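Local coordinates for protein 3-carboxy-cis,cis-muconate cycloisomerase (Pseudomonas putida, PDB 1RE5) that belongs to the fumarase/aspartase superfamily of mostly helical enzymes and assembles from four copies of its chain, at residues 172-177 against 442-447; 245-250 against 335-340. All coordinates share one frame; numbering follows the deposited sequence.

Contact 1: 172-177 against 442-447; sequences ALTRHR and VSEHQR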
loop_
_atom_site.group_PDB
_atom_site.type_symbol
_atom_site.label_atom_id
_atom_site.label_comp_id
_atom_site.label_asym_id
_atom_site.label_seq_id
_atom_site.Cartn_x
_atom_site.Cartn_y
_atom_site.Cartn_z
ATOM N N ALA D 172 -19.487 7.977 12.829
ATOM C CA ALA D 172 -18.787 7.437 11.680
ATOM C C ALA D 172 -19.621 6.365 11.004
ATOM O O ALA D 172 -19.767 6.382 9.777
ATOM C CB ALA D 172 -17.455 6.854 12.110
ATOM N N LEU D 173 -20.167 5.437 11.792
ATOM C CA LEU D 173 -20.978 4.353 11.231
ATOM C C LEU D 173 -22.191 4.870 10.444
ATOM O O LEU D 173 -22.551 4.310 9.397
ATOM C CB LEU D 173 -21.442 3.397 12.335
ATOM C CG LEU D 173 -20.357 2.508 12.952
ATOM C CD1 LEU D 173 -20.980 1.526 13.914
ATOM C CD2 LEU D 173 -19.633 1.754 11.866
ATOM N N THR D 174 -22.818 5.931 10.946
ATOM C CA THR D 174 -23.961 6.521 10.266
ATOM C C THR D 174 -23.533 7.037 8.883
ATOM O O THR D 174 -24.217 6.821 7.878
ATOM C CB THR D 174 -24.543 7.700 11.083
ATOM O OG1 THR D 174 -25.014 7.213 12.348
ATOM C CG2 THR D 174 -25.702 8.372 10.325
ATOM N N ARG D 175 -22.398 7.724 8.840
ATOM C CA ARG D 175 -21.884 8.251 7.589
ATOM C C ARG D 175 -21.569 7.128 6.599
ATOM O O ARG D 175 -21.649 7.324 5.386
ATOM C CB ARG D 175 -20.627 9.072 7.849
ATOM C CG ARG D 175 -20.867 10.543 8.100
ATOM C CD ARG D 175 -19.599 11.201 8.632
ATOM N NE ARG D 175 -19.679 11.337 10.081
ATOM C CZ ARG D 175 -18.690 11.070 10.915
ATOM N NH1 ARG D 175 -17.526 10.647 10.459
ATOM N NH2 ARG D 175 -18.879 11.222 12.213
ATOM N N HIS D 176 -21.207 5.952 7.100
ATOM C CA HIS D 176 -20.890 4.855 6.192
ATOM C C HIS D 176 -22.151 4.245 5.638
ATOM O O HIS D 176 -22.173 3.797 4.486
ATOM C CB HIS D 176 -20.058 3.783 6.896
ATOM C CG HIS D 176 -18.729 4.286 7.354
ATOM N ND1 HIS D 176 -18.022 3.703 8.387
ATOM C CD2 HIS D 176 -18.005 5.358 6.959
ATOM C CE1 HIS D 176 -16.921 4.399 8.611
ATOM N NE2 HIS D 176 -16.888 5.409 7.758
ATOM N N ARG D 177 -23.199 4.224 6.456
ATOM C CA ARG D 177 -24.472 3.662 6.024
ATOM C C ARG D 177 -24.980 4.521 4.891
ATOM O O ARG D 177 -25.509 4.026 3.894
ATOM C CB ARG D 177 -25.456 3.668 7.181
ATOM C CG ARG D 177 -24.960 2.851 8.349
ATOM C CD ARG D 177 -25.956 2.849 9.463
ATOM N NE ARG D 177 -27.162 2.106 9.122
ATOM C CZ ARG D 177 -28.300 2.204 9.805
ATOM N NH1 ARG D 177 -28.365 3.023 10.853
ATOM N NH2 ARG D 177 -29.360 1.480 9.453
ATOM N N VAL D 442 -26.962 10.418 18.255
ATOM C CA VAL D 442 -28.068 9.466 18.362
ATOM C C VAL D 442 -29.238 9.986 17.553
ATOM O O VAL D 442 -29.926 9.231 16.874
ATOM C CB VAL D 442 -28.495 9.275 19.824
ATOM C CG1 VAL D 442 -29.768 8.439 19.900
ATOM C CG2 VAL D 442 -27.367 8.599 20.586
ATOM N N SER D 443 -29.448 11.292 17.625
ATOM C CA SER D 443 -30.521 11.939 16.882
ATOM C C SER D 443 -30.391 11.611 15.391
ATOM O O SER D 443 -31.303 11.076 14.771
ATOM C CB SER D 443 -30.438 13.450 17.091
ATOM O OG SER D 443 -31.449 14.109 16.364
ATOM N N GLU D 444 -29.237 11.937 14.829
ATOM C CA GLU D 444 -28.959 11.687 13.428
ATOM C C GLU D 444 -29.103 10.203 13.069
ATOM O O GLU D 444 -29.504 9.857 11.959
ATOM C CB GLU D 444 -27.554 12.171 13.121
ATOM C CG GLU D 444 -27.382 12.627 11.717
ATOM C CD GLU D 444 -26.018 13.222 11.488
ATOM O OE1 GLU D 444 -25.014 12.459 11.536
ATOM O OE2 GLU D 444 -25.957 14.455 11.270
ATOM N N HIS D 445 -28.759 9.332 14.008
ATOM C CA HIS D 445 -28.870 7.894 13.798
ATOM C C HIS D 445 -30.341 7.513 13.622
ATOM O O HIS D 445 -30.668 6.658 12.806
ATOM C CB HIS D 445 -28.261 7.130 14.987
ATOM C CG HIS D 445 -28.693 5.697 15.074
ATOM N ND1 HIS D 445 -28.343 4.750 14.136
ATOM C CD2 HIS D 445 -29.479 5.060 15.975
ATOM C CE1 HIS D 445 -28.895 3.592 14.455
ATOM N NE2 HIS D 445 -29.589 3.753 15.566
ATOM N N GLN D 446 -31.226 8.142 14.389
ATOM C CA GLN D 446 -32.645 7.836 14.278
ATOM C C GLN D 446 -33.233 8.469 13.022
ATOM O O GLN D 446 -34.162 7.917 12.436
ATOM C CB GLN D 446 -33.402 8.313 15.517
ATOM C CG GLN D 446 -32.786 7.815 16.819
ATOM C CD GLN D 446 -33.587 8.187 18.065
ATOM O OE1 GLN D 446 -33.956 9.353 18.278
ATOM N NE2 GLN D 446 -33.841 7.191 18.909
ATOM N N ARG D 447 -32.691 9.619 12.610
ATOM C CA ARG D 447 -33.145 10.315 11.398
ATOM C C ARG D 447 -32.889 9.412 10.192
ATOM O O ARG D 447 -33.765 9.199 9.361
ATOM C CB ARG D 447 -32.363 11.622 11.170
ATOM C CG ARG D 447 -32.434 12.678 12.277
ATOM C CD ARG D 447 -33.757 13.434 12.281
ATOM N NE ARG D 447 -34.869 12.573 12.667
ATOM C CZ ARG D 447 -35.017 12.041 13.878
ATOM N NH1 ARG D 447 -34.124 12.279 14.834
ATOM N NH2 ARG D 447 -36.061 11.266 14.134
HETATM O O HOH W 1 -31.022 4.174 12.213
#
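Thr174 looks across at His445 and Glu444 from helix 162-187, which runs nearly parallel to helix 434-449: the axes of the two short segments approach to 10.0 Å at an angle of 22°. Its OG1 lies 4.2 Å from His445 CB, while CG2, anti to the backbone N, comes within 4.3 Å of Glu444 OE1. OG1 spends its hydrogen bond on its own helix, at Leu170 O, so toward His445 it is merely a neighbour. Arg175 leaves the interface and makes salt bridges to Asp231 and Glu223 of the second subunit; its NE is still 5.6 Å from Glu444 OE1, which may add a weak attraction. One turn on from Thr174, Arg177 bends at chi3 (69°) and brings NH1 to the edge of the His445 imidazole, 3.7 Å from CE1, with guanidinium and ring planes 42° apart. A water accepts from Arg177 NH1 at 3.2 Å and donates to His445 O at 2.6 Å; it also sits above one face of the ring, near its rim. NE2, next to CE1 in the ring, is hydrogen-bonded to Asp134 OD1 on helix 106-142. The two segments are thus coupled by loose van der Waals contact and a water bridge, perhaps helped by weak electrostatics, with the histidine's orientation probably set by Asp134 more than by the arginine.

Contact 2: 245-250 against 335-340; sequences GSLGKF and SGALRQ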
loop_
_atom_site.group_PDB
_atom_site.type_symbol
_atom_site.label_atom_id
_atom_site.label_comp_id
_atom_site.label_asym_id
_atom_site.label_seq_id
_atom_site.Cartn_x
_atom_site.Cartn_y
_atom_site.Cartn_z
ATOM N N GLY D 245 -11.396 0.962 8.904
ATOM C CA GLY D 245 -10.684 2.006 9.616
ATOM C C GLY D 245 -11.387 2.472 10.872
ATOM O O GLY D 245 -10.776 2.559 11.941
ATOM N N SER D 246 -12.676 2.774 10.760
ATOM C CA SER D 246 -13.421 3.236 11.926
ATOM C C SER D 246 -13.497 2.170 13.003
ATOM O O SER D 246 -13.275 2.467 14.168
ATOM C CB SER D 246 -14.821 3.689 11.524
ATOM O OG SER D 246 -14.739 4.810 10.658
ATOM N N LEU D 247 -13.803 0.932 12.629
ATOM C CA LEU D 247 -13.862 -0.137 13.620
ATOM C C LEU D 247 -12.463 -0.376 14.190
ATOM O O LEU D 247 -12.312 -0.889 15.302
ATOM C CB LEU D 247 -14.397 -1.430 12.995
ATOM C CG LEU D 247 -15.852 -1.411 12.509
ATOM C CD1 LEU D 247 -16.201 -2.793 11.993
ATOM C CD2 LEU D 247 -16.807 -0.991 13.632
ATOM N N GLY D 248 -11.440 -0.010 13.423
ATOM C CA GLY D 248 -10.067 -0.185 13.881
ATOM C C GLY D 248 -9.751 0.784 15.008
ATOM O O GLY D 248 -8.985 0.475 15.921
ATOM N N LYS D 249 -10.345 1.970 14.944
ATOM C CA LYS D 249 -10.136 2.983 15.972
ATOM C C LYS D 249 -10.838 2.492 17.228
ATOM O O LYS D 249 -10.320 2.603 18.335
ATOM C CB LYS D 249 -10.728 4.325 15.513
ATOM C CG LYS D 249 -10.486 5.499 16.437
ATOM C CD LYS D 249 -11.719 5.825 17.226
ATOM C CE LYS D 249 -11.615 7.207 17.836
ATOM N NZ LYS D 249 -10.570 7.262 18.896
ATOM N N PHE D 250 -12.023 1.928 17.036
ATOM C CA PHE D 250 -12.811 1.409 18.142
ATOM C C PHE D 250 -12.027 0.280 18.814
ATOM O O PHE D 250 -11.895 0.245 20.037
ATOM C CB PHE D 250 -14.180 0.931 17.622
ATOM C CG PHE D 250 -15.076 0.366 18.686
ATOM C CD1 PHE D 250 -15.334 1.080 19.855
ATOM C CD2 PHE D 250 -15.660 -0.893 18.524
ATOM C CE1 PHE D 250 -16.156 0.548 20.848
ATOM C CE2 PHE D 250 -16.489 -1.438 19.514
ATOM C CZ PHE D 250 -16.737 -0.720 20.674
ATOM N N SER D 335 -16.303 -8.264 7.193
ATOM C CA SER D 335 -17.422 -8.991 7.794
ATOM C C SER D 335 -16.992 -9.547 9.143
ATOM O O SER D 335 -17.768 -9.585 10.092
ATOM C CB SER D 335 -17.877 -10.130 6.885
ATOM O OG SER D 335 -16.975 -11.219 6.964
ATOM N N GLY D 336 -15.741 -9.973 9.232
ATOM C CA GLY D 336 -15.246 -10.495 10.489
ATOM C C GLY D 336 -15.109 -9.400 11.530
ATOM O O GLY D 336 -15.316 -9.645 12.722
ATOM N N ALA D 337 -14.754 -8.189 11.096
ATOM C CA ALA D 337 -14.594 -7.073 12.032
ATOM C C ALA D 337 -15.948 -6.609 12.543
ATOM O O ALA D 337 -16.104 -6.335 13.726
ATOM C CB ALA D 337 -13.840 -5.896 11.371
ATOM N N LEU D 338 -16.930 -6.524 11.655
ATOM C CA LEU D 338 -18.268 -6.107 12.055
ATOM C C LEU D 338 -18.794 -7.083 13.098
ATOM O O LEU D 338 -19.352 -6.692 14.130
ATOM C CB LEU D 338 -19.196 -6.096 10.845
ATOM C CG LEU D 338 -19.165 -4.787 10.073
ATOM C CD1 LEU D 338 -19.818 -4.996 8.739
ATOM C CD2 LEU D 338 -19.867 -3.687 10.872
ATOM N N ARG D 339 -18.599 -8.363 12.812
ATOM C CA ARG D 339 -19.037 -9.414 13.703
ATOM C C ARG D 339 -18.485 -9.238 15.106
ATOM O O ARG D 339 -19.232 -9.229 16.089
ATOM C CB ARG D 339 -18.581 -10.758 13.183
ATOM C CG ARG D 339 -19.076 -11.873 14.041
ATOM C CD ARG D 339 -18.467 -13.183 13.639
ATOM N NE ARG D 339 -19.246 -14.304 14.153
ATOM C CZ ARG D 339 -18.821 -15.561 14.159
ATOM N NH1 ARG D 339 -17.611 -15.856 13.679
ATOM N NH2 ARG D 339 -19.611 -16.520 14.638
ATOM N N GLN D 340 -17.168 -9.099 15.190
ATOM C CA GLN D 340 -16.482 -8.944 16.466
ATOM C C GLN D 340 -16.815 -7.639 17.170
ATOM O O GLN D 340 -16.905 -7.605 18.393
ATOM C CB GLN D 340 -14.982 -9.035 16.249
ATOM C CG GLN D 340 -14.265 -9.689 17.385
ATOM C CD GLN D 340 -14.771 -11.089 17.645
ATOM O OE1 GLN D 340 -14.809 -11.937 16.740
ATOM N NE2 GLN D 340 -15.160 -11.344 18.890
#
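Leu247 sets its CD1 methyl against the Ala337-Leu338 peptide of helix 319-347, 3.8 Å from Leu338 N and 3.9 Å from Ala337 C. With CG beside the backbone N (chi1 -66°) and CD1 anti to CA (chi2 -177°), the CD1 arm is extended away from CA, and this one methyl makes all the close approaches. Ala337 points its CB toward helix 231-257 and meets the same methyl at 3.9 Å between CB and Leu247 CD1. Leu338 starts out facing away, yet its branch turns back: CD2 ends 3.9 Å from Leu247 CD1, with CG only slightly farther off. A single methyl is therefore held between an alanine, a leucine branch and the backbone that joins them. Both helices belong to the long-helix bundle that forms the central domain in this superfamily, and the three touching residues are all buried in it. Leu132 of helix 106-142 packs on both Leu247 and Leu338, while Leu291 and Ala294 of helix 286-307 lie against Ala337. Two residues on from Leu247, Lys249 faces another way, its NZ in a salt bridge with Asp253 and hydrogen-bonded to Gln311 O and His313 O of the second subunit.

The centres of the two contacts are about 16 Å apart, contact 2 deeper, about 6 Å from the centre of the chain, and contact 1 farther out at about 14 Å. Along the sequence they are nested: 172-177 comes first, then 245-250 and 335-340, and 442-447 closes the outer loop near the C-terminus. Helices 162-187 and 231-257 join them directly, since Ala172 and His176 of contact 1 pack on Ser246 of contact 2. Helix 106-142 touches both, its Leu132 reaching Leu173 as well. The C-terminal helix is thereby docked onto the long-helix bundle, and both contacts border the second subunit, where Ala172 meets Gln229 and Ser246 meets Met309 of that subunit.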